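Local coordinates for unsaturated glucuronyl hydrolase (Streptococcus agalactiae, PDB 2ZZR), which hydrolyses unsaturated hyaluronan, chondroitin and heparin disaccharides, releasing the 4,5-unsaturated uronic acid from their non-reducing end, at residues 32-37 and 345-350; 38-43 and 82-87; 44-49 and 71-76; 50-53 and 59-62; 361-366 and 375-380. All coordinates share one frame; numbering follows the deposited sequence.

Contact 1 (32-37 and 345-350)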
# COMPACT_ATOMS: atom_id res chain seq x y z
N ILE A 32 16.64 7.93 -6.26
CA ILE A 32 15.93 7.42 -7.43
C ILE A 32 16.91 6.74 -8.39
O ILE A 32 16.65 5.64 -8.89
CB ILE A 32 15.16 8.53 -8.18
CG1 ILE A 32 13.96 9.02 -7.34
CG2 ILE A 32 14.67 8.03 -9.53
CD1 ILE A 32 13.26 10.26 -7.91
N GLU A 33 18.04 7.40 -8.64
CA GLU A 33 19.02 6.86 -9.57
C GLU A 33 19.63 5.54 -9.09
O GLU A 33 19.82 4.63 -9.89
CB GLU A 33 20.08 7.91 -9.92
CG GLU A 33 19.54 8.93 -10.92
CD GLU A 33 20.40 10.18 -11.06
OE1 GLU A 33 21.39 10.33 -10.31
OE2 GLU A 33 20.05 11.02 -11.91
N LYS A 34 19.90 5.44 -7.79
CA LYS A 34 20.40 4.19 -7.18
C LYS A 34 19.36 3.07 -7.32
O LYS A 34 19.71 1.93 -7.65
CB LYS A 34 20.80 4.41 -5.72
CG LYS A 34 21.58 3.23 -5.09
CD LYS A 34 22.09 3.55 -3.69
CE LYS A 34 20.96 3.59 -2.67
NZ LYS A 34 21.47 3.67 -1.28
N ALA A 35 18.09 3.39 -7.07
CA ALA A 35 17.00 2.42 -7.26
C ALA A 35 16.91 1.94 -8.71
O ALA A 35 16.75 0.75 -8.97
CB ALA A 35 15.67 3.01 -6.79
N LEU A 36 17.02 2.88 -9.65
CA LEU A 36 16.92 2.55 -11.07
C LEU A 36 18.06 1.64 -11.56
O LEU A 36 17.83 0.76 -12.39
CB LEU A 36 16.82 3.81 -11.93
CG LEU A 36 15.39 4.15 -12.34
CD1 LEU A 36 14.44 4.29 -11.13
CD2 LEU A 36 15.35 5.41 -13.20
N LYS A 37 19.26 1.84 -11.03
CA LYS A 37 20.40 0.97 -11.32
C LYS A 37 20.07 -0.48 -10.95
O LYS A 37 20.37 -1.41 -11.71
CB LYS A 37 21.65 1.43 -10.59
CG LYS A 37 22.31 2.66 -11.21
CD LYS A 37 23.46 3.13 -10.36
CE LYS A 37 24.04 4.44 -10.89
NZ LYS A 37 25.11 4.92 -9.98
N GLN A 345 19.57 4.67 5.32
CA GLN A 345 19.89 3.53 6.19
C GLN A 345 19.34 2.19 5.72
O GLN A 345 19.84 1.14 6.14
CB GLN A 345 19.43 3.81 7.63
CG GLN A 345 20.11 5.00 8.32
CD GLN A 345 21.63 4.87 8.40
OE1 GLN A 345 22.36 5.82 8.12
NE2 GLN A 345 22.11 3.69 8.80
N TYR A 346 18.32 2.22 4.86
CA TYR A 346 17.60 1.00 4.50
C TYR A 346 17.58 0.65 3.02
O TYR A 346 17.24 -0.48 2.65
CB TYR A 346 16.18 1.03 5.09
CG TYR A 346 16.18 0.99 6.60
CD1 TYR A 346 16.21 -0.23 7.28
CD2 TYR A 346 16.18 2.17 7.35
CE1 TYR A 346 16.22 -0.27 8.67
CE2 TYR A 346 16.19 2.13 8.75
CZ TYR A 346 16.21 0.90 9.40
OH TYR A 346 16.22 0.84 10.77
N SER A 347 17.96 1.60 2.16
CA SER A 347 17.97 1.36 0.72
C SER A 347 19.16 0.49 0.32
O SER A 347 20.22 0.52 0.96
CB SER A 347 17.97 2.68 -0.06
OG SER A 347 19.14 3.42 0.21
N ASN A 348 18.96 -0.28 -0.75
CA ASN A 348 19.97 -1.21 -1.25
C ASN A 348 21.20 -0.52 -1.83
O ASN A 348 21.10 0.36 -2.69
CB ASN A 348 19.36 -2.11 -2.32
CG ASN A 348 20.39 -3.04 -2.97
OD1 ASN A 348 21.09 -3.77 -2.28
ND2 ASN A 348 20.47 -3.00 -4.29
N ASN A 349 22.37 -0.95 -1.36
CA ASN A 349 23.65 -0.44 -1.87
C ASN A 349 24.39 -1.44 -2.76
O ASN A 349 25.19 -1.05 -3.61
CB ASN A 349 24.53 0.02 -0.71
CG ASN A 349 24.04 1.32 -0.09
OD1 ASN A 349 23.71 2.27 -0.80
ND2 ASN A 349 24.00 1.36 1.23
N GLU A 350 24.11 -2.73 -2.57
CA GLU A 350 24.78 -3.77 -3.34
C GLU A 350 24.05 -4.05 -4.65
O GLU A 350 22.98 -4.66 -4.66
CB GLU A 350 24.94 -5.05 -2.51
CG GLU A 350 25.91 -6.06 -3.13
CD GLU A 350 25.96 -7.38 -2.39
OE1 GLU A 350 26.60 -8.32 -2.92
OE2 GLU A 350 25.38 -7.49 -1.29
O HOH W 1 19.35 0.08 -5.10
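The ammonium group of Lys34 donates to two side-chain oxygens of the opposing loop: Lys34 NZ lies 2.8 Å from Ser347 OG and 2.7 Å from Asn349 OD1. The amide oxygen is met from above its carbonyl plane, with the nitrogen 37° out of it. Ser347 OG is also hydrogen-bonded to Ile343 O of helix 328-346, which ties the lysine's anchor to the end of that helix. The lysine leaves helix 25-46 with CG turned away from its own backbone N (chi1 -169°), and a single bend at chi3 (72°) brings NZ between the two oxygens. On the way its methylenes run past a backbone carbonyl, Lys34 CE coming to 3.2 Å from Asn348 O. That same Asn348 O accepts a hydrogen bond from water 1 at 3.0 Å, and the water donates a second to Lys34 O at 3.2 Å, a second bridge beside the first. Asn348 itself turns back into its loop, ND2 donating to Glu350 O at 3.0 Å, while Arg355 holds its OD1. Both acceptors of Lys34 NZ are neutral, so the lysine's charge is probably balanced here by dipoles rather than by a carboxylate.

Contact 2 (38-43 and 82-87)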
# COMPACT_ATOMS: atom_id res chain seq x y z
N GLN A 38 19.44 -0.66 -9.79
CA GLN A 38 18.98 -1.99 -9.37
C GLN A 38 17.85 -2.52 -10.26
O GLN A 38 17.84 -3.70 -10.61
CB GLN A 38 18.55 -1.99 -7.90
CG GLN A 38 18.34 -3.41 -7.31
CD GLN A 38 19.58 -4.28 -7.45
OE1 GLN A 38 20.61 -4.01 -6.84
NE2 GLN A 38 19.47 -5.34 -8.26
N LEU A 39 16.92 -1.65 -10.65
CA LEU A 39 15.81 -2.06 -11.52
C LEU A 39 16.29 -2.54 -12.88
O LEU A 39 15.78 -3.53 -13.40
CB LEU A 39 14.78 -0.94 -11.68
CG LEU A 39 13.88 -0.61 -10.48
CD1 LEU A 39 12.85 0.43 -10.89
CD2 LEU A 39 13.18 -1.85 -9.92
N TYR A 40 17.28 -1.85 -13.45
CA TYR A 40 17.82 -2.25 -14.75
C TYR A 40 18.52 -3.61 -14.69
O TYR A 40 18.34 -4.44 -15.60
CB TYR A 40 18.76 -1.18 -15.31
CG TYR A 40 18.02 -0.08 -16.04
CD1 TYR A 40 17.80 1.16 -15.43
CD2 TYR A 40 17.53 -0.27 -17.33
CE1 TYR A 40 17.12 2.17 -16.09
CE2 TYR A 40 16.86 0.73 -18.00
CZ TYR A 40 16.65 1.96 -17.38
OH TYR A 40 15.99 2.96 -18.03
N ILE A 41 19.28 -3.83 -13.62
CA ILE A 41 19.90 -5.13 -13.33
C ILE A 41 18.84 -6.23 -13.18
O ILE A 41 19.02 -7.35 -13.66
CB ILE A 41 20.81 -5.02 -12.07
CG1 ILE A 41 22.07 -4.21 -12.39
CG2 ILE A 41 21.19 -6.41 -11.52
CD1 ILE A 41 22.90 -3.83 -11.19
N ASN A 42 17.72 -5.89 -12.54
CA ASN A 42 16.64 -6.86 -12.34
C ASN A 42 15.75 -7.14 -13.55
O ASN A 42 15.20 -8.23 -13.66
CB ASN A 42 15.79 -6.49 -11.12
CG ASN A 42 16.52 -6.74 -9.81
OD1 ASN A 42 17.61 -7.32 -9.79
ND2 ASN A 42 15.92 -6.32 -8.70
N ILE A 43 15.62 -6.18 -14.47
CA ILE A 43 14.88 -6.42 -15.71
C ILE A 43 15.49 -7.61 -16.47
O ILE A 43 14.78 -8.45 -17.03
CB ILE A 43 14.82 -5.15 -16.61
CG1 ILE A 43 13.86 -4.12 -16.00
CG2 ILE A 43 14.37 -5.49 -18.04
CD1 ILE A 43 13.79 -2.80 -16.76
N GLU A 82 8.48 7.00 -15.77
CA GLU A 82 8.11 8.40 -15.58
C GLU A 82 9.32 9.27 -15.31
O GLU A 82 9.35 10.44 -15.69
CB GLU A 82 7.11 8.54 -14.44
CG GLU A 82 5.78 7.89 -14.75
CD GLU A 82 4.68 8.44 -13.89
OE1 GLU A 82 3.94 7.64 -13.28
OE2 GLU A 82 4.55 9.68 -13.85
N TYR A 83 10.32 8.70 -14.64
CA TYR A 83 11.52 9.42 -14.30
C TYR A 83 12.44 9.67 -15.50
O TYR A 83 12.96 10.78 -15.64
CB TYR A 83 12.30 8.70 -13.19
CG TYR A 83 13.56 9.42 -12.77
CD1 TYR A 83 13.49 10.55 -11.95
CD2 TYR A 83 14.81 8.99 -13.21
CE1 TYR A 83 14.64 11.21 -11.56
CE2 TYR A 83 15.97 9.66 -12.83
CZ TYR A 83 15.87 10.77 -12.00
OH TYR A 83 17.01 11.44 -11.61
N ASN A 84 12.63 8.67 -16.35
CA ASN A 84 13.62 8.80 -17.43
C ASN A 84 13.14 8.62 -18.88
O ASN A 84 13.94 8.75 -19.81
CB ASN A 84 14.88 7.96 -17.13
CG ASN A 84 14.65 6.45 -17.29
OD1 ASN A 84 15.49 5.64 -16.88
ND2 ASN A 84 13.53 6.06 -17.88
N GLN A 85 11.85 8.32 -19.04
CA GLN A 85 11.22 8.17 -20.37
C GLN A 85 11.94 7.16 -21.28
O GLN A 85 11.92 7.31 -22.51
CB GLN A 85 11.07 9.54 -21.06
CG GLN A 85 10.24 10.58 -20.30
CD GLN A 85 11.02 11.29 -19.20
OE1 GLN A 85 12.20 11.62 -19.36
NE2 GLN A 85 10.36 11.53 -18.08
N ASP A 86 12.56 6.14 -20.69
CA ASP A 86 13.28 5.11 -21.44
C ASP A 86 12.28 4.12 -22.04
O ASP A 86 11.59 3.40 -21.31
CB ASP A 86 14.29 4.39 -20.54
CG ASP A 86 15.14 3.34 -21.27
OD1 ASP A 86 15.03 3.18 -22.50
OD2 ASP A 86 15.94 2.67 -20.59
N LYS A 87 12.21 4.10 -23.37
CA LYS A 87 11.32 3.20 -24.11
C LYS A 87 11.50 1.73 -23.71
O LYS A 87 10.55 0.95 -23.77
CB LYS A 87 11.55 3.38 -25.61
CG LYS A 87 10.27 3.32 -26.46
CD LYS A 87 9.95 1.91 -26.94
CE LYS A 87 10.65 1.56 -28.25
NZ LYS A 87 9.98 2.18 -29.44
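Tyr40, on helix 25-46, reaches across to the turn linking two consecutive helices, 70-84 and 87-105, of the alpha-helical barrel. Its CB leaves the helix toward that turn, with CG beside the backbone N and anti to the carbonyl carbon (chi1 -84°). Farther out the two ring edges differ: its CE1 lies 3.9 Å from Asn84 OD1, its CE2 3.4 Å from Asp86 OD2. Leu89 and Lys88 of helix 87-105 also touch this side chain. At the tip, Tyr40 OH is 2.6 Å from Asp86 OD2 and 3.0 Å from Asn84 OD1, two acceptors within reach of one hydroxyl proton. The carboxylate lies nearly coplanar with the ring, the planes 25° apart, whereas the amide of Asn84 is turned 43° from it. Between them Gln85, at positive phi, ends the helix; Asn84 and Asp86 both point their CB toward the tyrosine. Asp86 is the N-cap of the following helix: while OD2 meets the phenol, its other oxygen, OD1, accepts a hydrogen bond from Lys88 N.

Contact 3 (44-49 and 71-76)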
# COMPACT_ATOMS: atom_id res chain seq x y z
N ASP A 44 16.82 -7.68 -16.44
CA ASP A 44 17.55 -8.79 -17.06
C ASP A 44 17.42 -10.09 -16.25
O ASP A 44 17.34 -11.18 -16.82
CB ASP A 44 19.02 -8.40 -17.25
CG ASP A 44 19.19 -7.22 -18.21
OD1 ASP A 44 18.45 -7.12 -19.21
OD2 ASP A 44 20.09 -6.40 -17.97
N TYR A 45 17.40 -9.96 -14.92
CA TYR A 45 17.24 -11.09 -14.01
C TYR A 45 15.85 -11.74 -14.12
O TYR A 45 15.74 -12.97 -14.21
CB TYR A 45 17.52 -10.65 -12.57
CG TYR A 45 17.42 -11.74 -11.51
CD1 TYR A 45 16.39 -11.74 -10.58
CD2 TYR A 45 18.37 -12.76 -11.44
CE1 TYR A 45 16.29 -12.72 -9.60
CE2 TYR A 45 18.29 -13.76 -10.46
CZ TYR A 45 17.24 -13.73 -9.55
OH TYR A 45 17.14 -14.71 -8.58
N PHE A 46 14.80 -10.92 -14.14
CA PHE A 46 13.43 -11.44 -14.20
C PHE A 46 12.94 -11.74 -15.61
O PHE A 46 12.09 -12.60 -15.79
CB PHE A 46 12.45 -10.50 -13.47
CG PHE A 46 12.75 -10.34 -12.00
CD1 PHE A 46 12.78 -11.46 -11.17
CD2 PHE A 46 13.00 -9.09 -11.46
CE1 PHE A 46 13.06 -11.33 -9.82
CE2 PHE A 46 13.29 -8.95 -10.10
CZ PHE A 46 13.32 -10.07 -9.28
N GLY A 47 13.47 -11.03 -16.60
CA GLY A 47 12.96 -11.13 -17.97
C GLY A 47 11.49 -10.74 -18.05
O GLY A 47 11.11 -9.65 -17.61
N GLU A 48 10.68 -11.64 -18.60
CA GLU A 48 9.23 -11.42 -18.68
C GLU A 48 8.50 -11.97 -17.45
O GLU A 48 7.27 -11.90 -17.37
CB GLU A 48 8.66 -11.98 -19.99
CG GLU A 48 8.97 -11.08 -21.20
CD GLU A 48 8.26 -11.48 -22.48
OE1 GLU A 48 7.13 -12.02 -22.42
OE2 GLU A 48 8.84 -11.25 -23.57
N GLU A 49 9.26 -12.52 -16.51
CA GLU A 49 8.68 -13.05 -15.28
C GLU A 49 8.78 -12.04 -14.14
O GLU A 49 9.04 -10.86 -14.39
CB GLU A 49 9.32 -14.40 -14.94
CG GLU A 49 8.91 -15.49 -15.93
CD GLU A 49 9.20 -16.90 -15.43
OE1 GLU A 49 10.38 -17.21 -15.16
OE2 GLU A 49 8.23 -17.69 -15.32
N GLY A 71 1.93 -7.03 -9.62
CA GLY A 71 1.71 -5.65 -10.06
C GLY A 71 2.71 -4.64 -9.52
O GLY A 71 2.96 -3.62 -10.16
N PHE A 72 3.28 -4.93 -8.35
CA PHE A 72 4.27 -4.05 -7.73
C PHE A 72 5.57 -3.98 -8.53
O PHE A 72 6.21 -2.94 -8.59
CB PHE A 72 4.56 -4.46 -6.28
CG PHE A 72 3.38 -4.30 -5.36
CD1 PHE A 72 2.83 -3.04 -5.12
CD2 PHE A 72 2.83 -5.41 -4.72
CE1 PHE A 72 1.74 -2.88 -4.26
CE2 PHE A 72 1.73 -5.27 -3.87
CZ PHE A 72 1.19 -4.00 -3.64
N TRP A 73 5.93 -5.10 -9.16
CA TRP A 73 7.08 -5.12 -10.07
C TRP A 73 6.85 -4.17 -11.25
O TRP A 73 7.66 -3.28 -11.50
CB TRP A 73 7.36 -6.56 -10.55
CG TRP A 73 8.30 -6.63 -11.74
CD1 TRP A 73 8.00 -7.09 -12.99
CD2 TRP A 73 9.68 -6.23 -11.78
NE1 TRP A 73 9.10 -7.00 -13.81
CE2 TRP A 73 10.15 -6.47 -13.09
CE3 TRP A 73 10.57 -5.69 -10.83
CZ2 TRP A 73 11.46 -6.19 -13.49
CZ3 TRP A 73 11.88 -5.40 -11.23
CH2 TRP A 73 12.31 -5.66 -12.54
N THR A 74 5.74 -4.36 -11.95
CA THR A 74 5.36 -3.51 -13.08
C THR A 74 5.27 -2.04 -12.64
O THR A 74 5.71 -1.15 -13.37
CB THR A 74 4.03 -3.96 -13.72
OG1 THR A 74 4.04 -5.38 -13.90
CG2 THR A 74 3.82 -3.27 -15.08
N GLY A 75 4.72 -1.80 -11.45
CA GLY A 75 4.67 -0.45 -10.88
C GLY A 75 6.03 0.22 -10.73
O GLY A 75 6.17 1.41 -11.01
N CYS A 76 7.03 -0.55 -10.28
CA CYS A 76 8.41 -0.04 -10.19
C CYS A 76 8.90 0.39 -11.57
O CYS A 76 9.51 1.45 -11.72
CB CYS A 76 9.37 -1.10 -9.61
SG CYS A 76 9.19 -1.43 -7.83
O HOH W 2 8.97 -8.74 -16.11
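Water 2 sits between the indole of Trp73 and the turn that follows helix 25-46. It accepts from Trp73 NE1 at 2.9 Å and lies within donor range of two carbonyls, 2.8 Å from Gly47 O and 2.7 Å from Glu49 O; other acceptors nearby compete for its protons. The indole nitrogen thus meets the backbone through a solvent molecule. Both carbonyls belong to a type II' turn from Phe46 to Glu49, closed by the hydrogen bond from Glu49 N to Phe46 O at 2.9 Å, with Gly47 leaving the helix at positive phi. Beside this water-mediated link the two rings meet in a T-shaped stack. The CD2 edge of Phe46 points at the face of the indole's six-membered ring, planes at 71°, and Phe46 CD2 comes to 3.7 Å from Trp73 CH2, toward the rim. Trp73 reaches it because CG is set opposite its backbone N (chi1 166°), extending the indole from helix 70-84 toward the preceding helix end. Around the pair, Leu39, Asn42 and Ile43 of helix 25-46 pack on the indole, Pro51 of strand 50-56 touches both rings, Val62 of strand 59-63 lies against Phe46, and Asn96 of helix 87-105 meets the tryptophan.

Contact 4 (50-53 and 59-62)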
# COMPACT_ATOMS: atom_id res chain seq x y z
N TYR A 50 8.55 -12.48 -12.90
CA TYR A 50 8.30 -11.57 -11.78
C TYR A 50 9.08 -11.93 -10.53
O TYR A 50 9.40 -13.10 -10.31
CB TYR A 50 6.80 -11.53 -11.46
CG TYR A 50 5.94 -11.08 -12.62
CD1 TYR A 50 5.56 -11.98 -13.62
CD2 TYR A 50 5.52 -9.75 -12.73
CE1 TYR A 50 4.79 -11.57 -14.70
CE2 TYR A 50 4.74 -9.34 -13.80
CZ TYR A 50 4.38 -10.25 -14.78
OH TYR A 50 3.61 -9.85 -15.85
N PRO A 51 9.40 -10.92 -9.69
CA PRO A 51 9.97 -11.23 -8.38
C PRO A 51 8.95 -11.96 -7.53
O PRO A 51 7.74 -11.73 -7.69
CB PRO A 51 10.24 -9.84 -7.77
CG PRO A 51 9.37 -8.90 -8.53
CD PRO A 51 9.25 -9.47 -9.91
N THR A 52 9.43 -12.84 -6.66
CA THR A 52 8.60 -13.41 -5.60
C THR A 52 8.20 -12.27 -4.65
O THR A 52 8.84 -11.21 -4.66
CB THR A 52 9.35 -14.50 -4.81
OG1 THR A 52 10.66 -14.04 -4.45
CG2 THR A 52 9.47 -15.77 -5.64
N PRO A 53 7.12 -12.46 -3.86
CA PRO A 53 6.70 -11.43 -2.90
C PRO A 53 7.84 -10.85 -2.08
O PRO A 53 7.94 -9.62 -1.95
CB PRO A 53 5.70 -12.19 -2.01
CG PRO A 53 5.08 -13.17 -2.94
CD PRO A 53 6.21 -13.62 -3.84
N ILE A 59 17.92 -11.87 -1.93
CA ILE A 59 17.81 -12.12 -3.36
C ILE A 59 16.41 -12.66 -3.70
O ILE A 59 15.99 -13.70 -3.18
CB ILE A 59 18.91 -13.12 -3.86
CG1 ILE A 59 20.33 -12.60 -3.53
CG2 ILE A 59 18.73 -13.44 -5.35
CD1 ILE A 59 20.75 -11.31 -4.24
N TYR A 60 15.70 -11.95 -4.57
CA TYR A 60 14.41 -12.42 -5.07
C TYR A 60 14.58 -13.72 -5.83
O TYR A 60 15.60 -13.93 -6.47
CB TYR A 60 13.78 -11.41 -6.03
CG TYR A 60 13.15 -10.21 -5.38
CD1 TYR A 60 11.98 -10.32 -4.62
CD2 TYR A 60 13.69 -8.93 -5.57
CE1 TYR A 60 11.39 -9.20 -4.03
CE2 TYR A 60 13.11 -7.81 -4.99
CZ TYR A 60 11.97 -7.95 -4.23
OH TYR A 60 11.39 -6.84 -3.65
N LYS A 61 13.58 -14.59 -5.73
CA LYS A 61 13.43 -15.67 -6.69
C LYS A 61 12.53 -15.19 -7.83
O LYS A 61 11.94 -14.10 -7.76
CB LYS A 61 12.87 -16.93 -6.01
CG LYS A 61 13.92 -17.66 -5.17
CD LYS A 61 13.32 -18.78 -4.33
CE LYS A 61 14.35 -19.29 -3.34
NZ LYS A 61 13.78 -20.29 -2.40
N VAL A 62 12.45 -15.99 -8.88
CA VAL A 62 11.69 -15.64 -10.08
C VAL A 62 10.43 -16.50 -10.16
O VAL A 62 10.49 -17.72 -9.94
CB VAL A 62 12.55 -15.84 -11.36
CG1 VAL A 62 11.80 -15.37 -12.58
CG2 VAL A 62 13.87 -15.09 -11.23
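Tyr50 opens the first strand of a beta hairpin and meets the second through its backbone, Tyr50 O lying 3.4 Å from Val62 CA in a CA-H...O contact. Pro51 forms an antiparallel non-hydrogen-bonded pair with Val62, and its CA makes a like contact with Lys61 O at 3.5 Å. The pyrrolidine meets Tyr60 by a CH-pi interaction: Pro51 CB stands 3.8 Å from the centroid of the Tyr60 ring, 19° off the normal. Thr52 supplies both hydrogen bonds between 50-53 and 59-62. Its N donates to Lys61 O at 3.0 Å (151° at the hydrogen), while Thr52 OG1 accepts from Lys61 N at 3.2 Å. With chi1 at 47° the hydroxyl lies between the backbone N and carbonyl carbon, facing Lys61; the same oxygen is hydrogen-bonded to Ala54 O. Thr52 CG2 rests 3.6 Å from Lys61 CB. At Pro53 the chain turns a corner, and its carbonyl comes near the Tyr60 ring edge. The phenol of Tyr60 is hydrogen-bonded to Asp379. Between Thr52 and Lys61, OG1 accepts where a regular pair would use Thr52 O, making this link part backbone and part side chain; Tyr50-Met63 backbone bonding continues the hairpin.

Contact 5 (361-366 and 375-380)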
# COMPACT_ATOMS: atom_id res chain seq x y z
N GLY A 361 12.39 -5.57 5.45
CA GLY A 361 10.94 -5.69 5.59
C GLY A 361 10.60 -6.99 6.30
O GLY A 361 11.47 -7.83 6.52
N VAL A 362 9.33 -7.12 6.69
CA VAL A 362 8.80 -8.38 7.21
C VAL A 362 7.46 -8.66 6.54
O VAL A 362 6.52 -7.87 6.64
CB VAL A 362 8.64 -8.38 8.75
CG1 VAL A 362 7.93 -9.66 9.23
CG2 VAL A 362 10.00 -8.27 9.43
N TYR A 363 7.41 -9.78 5.82
CA TYR A 363 6.20 -10.19 5.11
C TYR A 363 5.19 -10.81 6.08
O TYR A 363 4.14 -10.23 6.33
CB TYR A 363 6.58 -11.13 3.96
CG TYR A 363 5.46 -11.67 3.10
CD1 TYR A 363 4.17 -11.13 3.13
CD2 TYR A 363 5.71 -12.72 2.21
CE1 TYR A 363 3.15 -11.64 2.32
CE2 TYR A 363 4.71 -13.23 1.40
CZ TYR A 363 3.44 -12.69 1.46
OH TYR A 363 2.45 -13.20 0.64
N SER A 364 5.53 -11.98 6.63
CA SER A 364 4.66 -12.65 7.59
C SER A 364 5.51 -13.33 8.66
O SER A 364 6.09 -14.39 8.42
CB SER A 364 3.75 -13.66 6.89
OG SER A 364 2.77 -14.18 7.78
N TRP A 365 5.62 -12.69 9.82
CA TRP A 365 6.55 -13.12 10.87
C TRP A 365 6.27 -14.54 11.39
O TRP A 365 7.18 -15.36 11.49
CB TRP A 365 6.54 -12.12 12.02
CG TRP A 365 7.64 -12.31 13.03
CD1 TRP A 365 8.93 -11.90 12.92
CD2 TRP A 365 7.52 -12.95 14.30
NE1 TRP A 365 9.64 -12.24 14.05
CE2 TRP A 365 8.79 -12.88 14.92
CE3 TRP A 365 6.47 -13.56 15.00
CZ2 TRP A 365 9.05 -13.41 16.19
CZ3 TRP A 365 6.72 -14.09 16.26
CH2 TRP A 365 8.00 -14.01 16.84
N HIS A 366 5.01 -14.81 11.72
CA HIS A 366 4.63 -16.10 12.30
C HIS A 366 4.78 -17.27 11.32
O HIS A 366 5.10 -18.39 11.73
CB HIS A 366 3.22 -16.05 12.88
CG HIS A 366 3.15 -15.40 14.23
ND1 HIS A 366 2.50 -14.20 14.45
CD2 HIS A 366 3.66 -15.78 15.43
CE1 HIS A 366 2.61 -13.88 15.73
NE2 HIS A 366 3.31 -14.81 16.34
N ASN A 375 10.97 -6.81 0.15
CA ASN A 375 9.73 -7.27 -0.46
C ASN A 375 9.27 -6.30 -1.55
O ASN A 375 9.68 -5.13 -1.56
CB ASN A 375 8.63 -7.59 0.57
CG ASN A 375 8.32 -6.42 1.50
OD1 ASN A 375 8.40 -6.54 2.73
ND2 ASN A 375 7.94 -5.30 0.92
N ILE A 376 8.46 -6.80 -2.47
CA ILE A 376 8.20 -6.05 -3.70
C ILE A 376 7.25 -4.86 -3.49
O ILE A 376 7.38 -3.85 -4.19
CB ILE A 376 7.77 -6.97 -4.87
CG1 ILE A 376 7.83 -6.24 -6.22
CG2 ILE A 376 6.40 -7.62 -4.61
CD1 ILE A 376 9.22 -5.66 -6.55
N TRP A 377 6.32 -4.97 -2.54
CA TRP A 377 5.46 -3.81 -2.24
C TRP A 377 6.23 -2.71 -1.50
O TRP A 377 6.01 -1.52 -1.73
CB TRP A 377 4.19 -4.23 -1.47
CG TRP A 377 4.47 -4.91 -0.18
CD1 TRP A 377 4.54 -4.34 1.06
CD2 TRP A 377 4.74 -6.31 0.00
NE1 TRP A 377 4.84 -5.30 2.01
CE2 TRP A 377 4.97 -6.52 1.38
CE3 TRP A 377 4.81 -7.40 -0.87
CZ2 TRP A 377 5.26 -7.78 1.91
CZ3 TRP A 377 5.11 -8.66 -0.34
CH2 TRP A 377 5.33 -8.83 1.03
N GLY A 378 7.16 -3.11 -0.63
CA GLY A 378 8.05 -2.16 0.04
C GLY A 378 8.92 -1.44 -0.98
O GLY A 378 9.09 -0.22 -0.90
N ASP A 379 9.45 -2.18 -1.95
CA ASP A 379 10.21 -1.58 -3.05
C ASP A 379 9.34 -0.59 -3.82
O ASP A 379 9.77 0.54 -4.09
CB ASP A 379 10.69 -2.65 -4.02
CG ASP A 379 11.86 -3.46 -3.48
OD1 ASP A 379 12.29 -3.23 -2.33
OD2 ASP A 379 12.35 -4.33 -4.24
N TYR A 380 8.13 -1.02 -4.15
CA TYR A 380 7.20 -0.20 -4.90
C TYR A 380 6.86 1.11 -4.16
O TYR A 380 6.98 2.20 -4.74
CB TYR A 380 5.91 -0.94 -5.30
CG TYR A 380 4.96 0.06 -5.91
CD1 TYR A 380 4.01 0.70 -5.12
CD2 TYR A 380 5.11 0.46 -7.24
CE1 TYR A 380 3.19 1.68 -5.64
CE2 TYR A 380 4.28 1.45 -7.77
CZ TYR A 380 3.33 2.06 -6.96
OH TYR A 380 2.51 3.04 -7.44
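Aromatic contact dominates, with the edge of the Trp377 indole directed at the face of Tyr363. The planes are inclined at 63° and the centroids of the phenol ring and the indole's six-membered ring lie 5.0 Å apart, an edge-to-face pair. The approach is close and off-centre: Trp377 CH2 is 3.3 Å from Tyr363 CD1 and 3.5 Å from Tyr363 CG, so the indole corner presses on the CG-CD1 side of the Tyr363 ring, close to that residue's backbone. A chi1 of 59° swings the Trp377 indole off the first turn of helix 376-390 toward the loop.

Nearby, Gly361 lies against Asn375, the N-cap residue of the helix, where the backbones of the two segments come closest (CA to CA 6.4 Å).

Polar anchoring comes from outside the pair. Tyr363 OH is hydrogen-bonded to Trp68 NE1, and Arg246 takes the carbonyls of both Val362 and Tyr363. Pro53 of strand 50-56 packs on both aromatic rings.

Arg246, Trp250 and Ser364 are probable substrate-binding residues, as in a nearly identical protein. Trp377 approaches the first two and Ser364 directly follows Tyr363, so this aromatic pair probably belongs to the second shell of the sugar-binding pocket in the alpha-barrel fold of glycosyl hydrolase family 88.

From the N terminus, helix 25-46 carries one side of contacts 1 and 2 and enters contact 3. Contact 1 closes a loop of some 300 residues, tying this helix to the loop that follows helix 328-346. Inside it lie contacts 2, 3 and 4 in successively smaller loops: contacts 2 and 3 join helix 25-46 and the turn after it to helix 70-84 and its following turn, and contact 4 closes the hairpin between those helices. Contact 5 opens after contact 1 has closed, so none cross; it closes the short loop between strand 361-362 and helix 376-390. In space it returns to early elements: Pro53 and Ile376 share a backbone hydrogen bond, and Phe72 packs on Trp377.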